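Pullulanase (Bacillus acidopullulyticus, PDB 2WAN) hydrolyses the alpha-1,6 glucosidic linkages of pullulan and probably those at the branch points of starch, as a debranching glycoside hydrolase. Local coordinates at residues 705-708 with 709-713; 739-742 with 743-747. All blocks are in the same frame, centred on the assembly; numbering follows the deposited sequence.

Contact 1 of 2, residues 705-708 with 709-713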
# COMPACT_ATOMS: atom_id res chain seq x y z
N ASN A 705 27.98 7.48 -11.16
CA ASN A 705 27.40 6.40 -11.96
C ASN A 705 25.87 6.42 -12.06
O ASN A 705 25.26 5.41 -12.41
CB ASN A 705 27.88 5.05 -11.42
CG ASN A 705 29.39 4.91 -11.50
OD1 ASN A 705 30.00 5.24 -12.52
ND2 ASN A 705 30.00 4.47 -10.41
N GLN A 706 25.27 7.58 -11.81
CA GLN A 706 23.81 7.68 -11.76
C GLN A 706 23.10 8.43 -12.90
O GLN A 706 21.88 8.60 -12.85
CB GLN A 706 23.37 8.31 -10.43
CG GLN A 706 23.91 7.63 -9.19
CD GLN A 706 23.68 6.14 -9.17
OE1 GLN A 706 22.58 5.66 -9.46
NE2 GLN A 706 24.71 5.38 -8.80
N VAL A 707 23.84 8.87 -13.92
CA VAL A 707 23.24 9.70 -14.98
C VAL A 707 22.02 9.02 -15.64
O VAL A 707 20.96 9.64 -15.79
CB VAL A 707 24.30 10.10 -16.06
CG1 VAL A 707 23.63 10.67 -17.31
CG2 VAL A 707 25.28 11.09 -15.47
N ASP A 708 22.15 7.75 -16.02
CA ASP A 708 21.03 7.06 -16.68
C ASP A 708 19.81 6.91 -15.76
O ASP A 708 18.68 7.03 -16.23
CB ASP A 708 21.44 5.69 -17.21
CG ASP A 708 22.39 5.78 -18.39
OD1 ASP A 708 22.36 6.79 -19.13
OD2 ASP A 708 23.18 4.84 -18.57
N VAL A 709 20.06 6.63 -14.48
CA VAL A 709 18.97 6.55 -13.50
C VAL A 709 18.25 7.91 -13.43
O VAL A 709 17.00 7.99 -13.46
CB VAL A 709 19.51 6.14 -12.11
CG1 VAL A 709 18.50 6.41 -11.03
CG2 VAL A 709 19.87 4.65 -12.11
N ILE A 710 19.02 8.98 -13.38
CA ILE A 710 18.43 10.33 -13.31
C ILE A 710 17.65 10.68 -14.57
O ILE A 710 16.56 11.25 -14.51
CB ILE A 710 19.50 11.41 -12.98
CG1 ILE A 710 20.15 11.16 -11.60
CG2 ILE A 710 18.91 12.82 -13.06
CD1 ILE A 710 19.16 11.03 -10.41
N LYS A 711 18.22 10.36 -15.74
CA LYS A 711 17.49 10.58 -16.99
C LYS A 711 16.14 9.85 -16.99
O LYS A 711 15.13 10.40 -17.42
CB LYS A 711 18.35 10.14 -18.18
CG LYS A 711 19.51 11.11 -18.46
CD LYS A 711 20.47 10.56 -19.50
CE LYS A 711 19.99 10.74 -20.91
NZ LYS A 711 21.15 10.62 -21.85
N ASN A 712 16.13 8.61 -16.51
CA ASN A 712 14.89 7.85 -16.46
C ASN A 712 13.86 8.47 -15.52
O ASN A 712 12.66 8.42 -15.81
CB ASN A 712 15.16 6.39 -16.10
CG ASN A 712 15.46 5.56 -17.32
OD1 ASN A 712 14.56 5.22 -18.09
ND2 ASN A 712 16.73 5.23 -17.51
N GLY A 713 14.33 9.05 -14.42
CA GLY A 713 13.45 9.81 -13.51
C GLY A 713 12.96 11.13 -14.10
O GLY A 713 11.80 11.51 -13.89
O HOH W 1 22.85 5.23 -14.07

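Contact 2 of 2, residues 739-742 with 743-747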
# COMPACT_ATOMS: atom_id res chain seq x y z
N THR A 739 16.52 12.41 7.41
CA THR A 739 16.26 13.66 6.70
C THR A 739 17.45 13.87 5.75
O THR A 739 18.54 13.31 5.98
CB THR A 739 16.13 14.88 7.62
OG1 THR A 739 17.41 15.22 8.17
CG2 THR A 739 15.12 14.61 8.76
N LEU A 740 17.26 14.64 4.69
CA LEU A 740 18.34 14.81 3.73
C LEU A 740 19.55 15.48 4.36
O LEU A 740 20.68 15.11 4.06
CB LEU A 740 17.89 15.55 2.46
CG LEU A 740 18.88 15.47 1.28
CD1 LEU A 740 19.28 14.01 1.00
CD2 LEU A 740 18.34 16.15 0.00
N TRP A 741 19.32 16.43 5.27
CA TRP A 741 20.43 17.15 5.92
C TRP A 741 21.30 16.15 6.69
O TRP A 741 22.53 16.16 6.59
CB TRP A 741 19.92 18.30 6.83
CG TRP A 741 21.05 19.22 7.28
CD1 TRP A 741 21.43 19.47 8.57
CD2 TRP A 741 21.94 19.97 6.43
NE1 TRP A 741 22.51 20.36 8.58
CE2 TRP A 741 22.82 20.68 7.28
CE3 TRP A 741 22.06 20.12 5.03
CZ2 TRP A 741 23.84 21.52 6.77
CZ3 TRP A 741 23.06 20.95 4.53
CH2 TRP A 741 23.94 21.65 5.41
N ASP A 742 20.63 15.26 7.43
CA ASP A 742 21.31 14.22 8.22
C ASP A 742 21.99 13.20 7.31
O ASP A 742 23.12 12.77 7.59
CB ASP A 742 20.31 13.53 9.13
CG ASP A 742 19.85 14.40 10.29
OD1 ASP A 742 20.29 15.56 10.40
OD2 ASP A 742 19.05 13.92 11.10
N LYS A 743 21.30 12.81 6.24
CA LYS A 743 21.84 11.84 5.27
C LYS A 743 23.13 12.35 4.63
O LYS A 743 24.10 11.60 4.51
CB LYS A 743 20.79 11.54 4.18
CG LYS A 743 21.34 10.91 2.91
CD LYS A 743 21.91 9.50 3.14
CE LYS A 743 22.87 9.15 2.01
NZ LYS A 743 23.47 7.77 2.18
N ILE A 744 23.13 13.63 4.23
CA ILE A 744 24.29 14.21 3.57
C ILE A 744 25.46 14.38 4.57
O ILE A 744 26.62 14.23 4.20
CB ILE A 744 23.95 15.52 2.83
CG1 ILE A 744 23.00 15.23 1.65
CG2 ILE A 744 25.25 16.23 2.35
CD1 ILE A 744 22.50 16.48 0.94
N LEU A 745 25.15 14.68 5.83
CA LEU A 745 26.19 14.68 6.88
C LEU A 745 26.87 13.31 7.01
O LEU A 745 28.09 13.23 7.24
CB LEU A 745 25.59 15.08 8.23
CG LEU A 745 25.62 16.57 8.53
CD1 LEU A 745 24.59 16.89 9.61
CD2 LEU A 745 27.05 17.01 8.96
N ALA A 746 26.08 12.26 6.87
CA ALA A 746 26.60 10.88 6.89
C ALA A 746 27.43 10.49 5.66
O ALA A 746 28.46 9.83 5.80
CB ALA A 746 25.47 9.88 7.12
N SER A 747 26.99 10.89 4.46
CA SER A 747 27.68 10.46 3.24
C SER A 747 28.79 11.40 2.80
O SER A 747 29.68 11.01 2.06
CB SER A 747 26.68 10.27 2.09
OG SER A 747 26.03 11.48 1.75

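Contact 1 of 2, residues 705-708 with 709-713
The N-terminal part of helix 707-714, in the chain between barrel strands 677-679 and 728-730 of the catalytic domain, is held by i to i+4 bonds from I710 to Q706, K711 to V707 and N712 to D708. The amide N of I710 reaches the O of Q706 at 2.9 Å, and the N of K711 lies 2.8 Å from the O of V707, both nearly in line with the carbonyl. The O of D708 is gripped twice: by the N of N712 at 3.0 Å and by its side-chain ND2 at 2.9 Å, which come from opposite faces of the carbonyl plane. ND2 stands 44° out of that plane, and the bond is bent, at 147°. CG of N712 lies beside its own backbone N (chi1 -87°), which folds the amide back along the helix to D708. With an alanine here the side-chain amide is gone, and the O of D708 would probably keep just the backbone N as donor within the two segments. One water bridges the start of the helix, donating to the O of N705 and accepting from the N of V709. Side-chain touches are slight: V707 CG1 makes an apolar contact with K711 CD, side by side at 3.8 Å, and V709 CG2 lies 3.9 Å from OE1 of Q706, whose NE2 bonds D703. V707 and I710 also rest on V852 of strand 852-856, and K711 makes a cation-pi contact with F844. D708 OD1 and K711 NZ stay 4.9 Å apart, so any attraction between them is probably diffuse, and this part of the helix relies chiefly on backbone carbonyls and their amide donors.

Contact 2 of 2, residues 739-742 with 743-747
Residues 739-742 lead without a break into 743-747, and from L740 on they form helix 740-747; four i to i+4 bonds join them. K743 N to T739 O is 2.8 Å, I744 N to L740 O 2.9 Å, and the bonds L745 N to W741 O and A746 N to D742 O are each 3.1 Å. T739 is the N-cap: its OG1 accepts weakly from D742 N at 3.3 Å and is also bonded to the O of R784. On one flank L740 and I744 cross obliquely, CG of L740 meeting CD1 of I744 at 3.8 Å. CG1 of I744 sits beside its backbone N (chi1 -67°) and chi2 is extended, which carries CD1 back over the preceding turn to that leucine. The CD1 methyl of L745 lies 4.2 Å from CD1 of the W741 indole, a loose touch oblique to the ring, while R756 of helix 753-769 packs against both residues. The polar ends leave the helix: D742 takes T785 OG1 on OD1 and the amides of K786 and G788 on OD2, and K743 NZ donates to the carbonyls of K694 and A696. Buried carboxylate and ammonium are thus each met by outside partners, tying the helix to two neighbouring loops.

Overall arrangement
Both contacts are short helical segments on the same side of the chain's centre, their centres 21 Å apart and nearest atoms about 11 Å apart, without touching. Contact 1 lies at the surface, on helix 707-714, and faces strand 852-856 of the C-terminal beta sheet; contact 2 is largely buried, on helix 740-747, among helices 681-688 and 753-769. The two helices flank barrel strand 728-730 in sequence. Their chemistry follows their place: at 705-713 a water and a side-chain amide supplement the backbone bonds, whereas at 739-747 a threonine cap, aliphatic packing along the helix and charged groups bonded to surrounding loops do so.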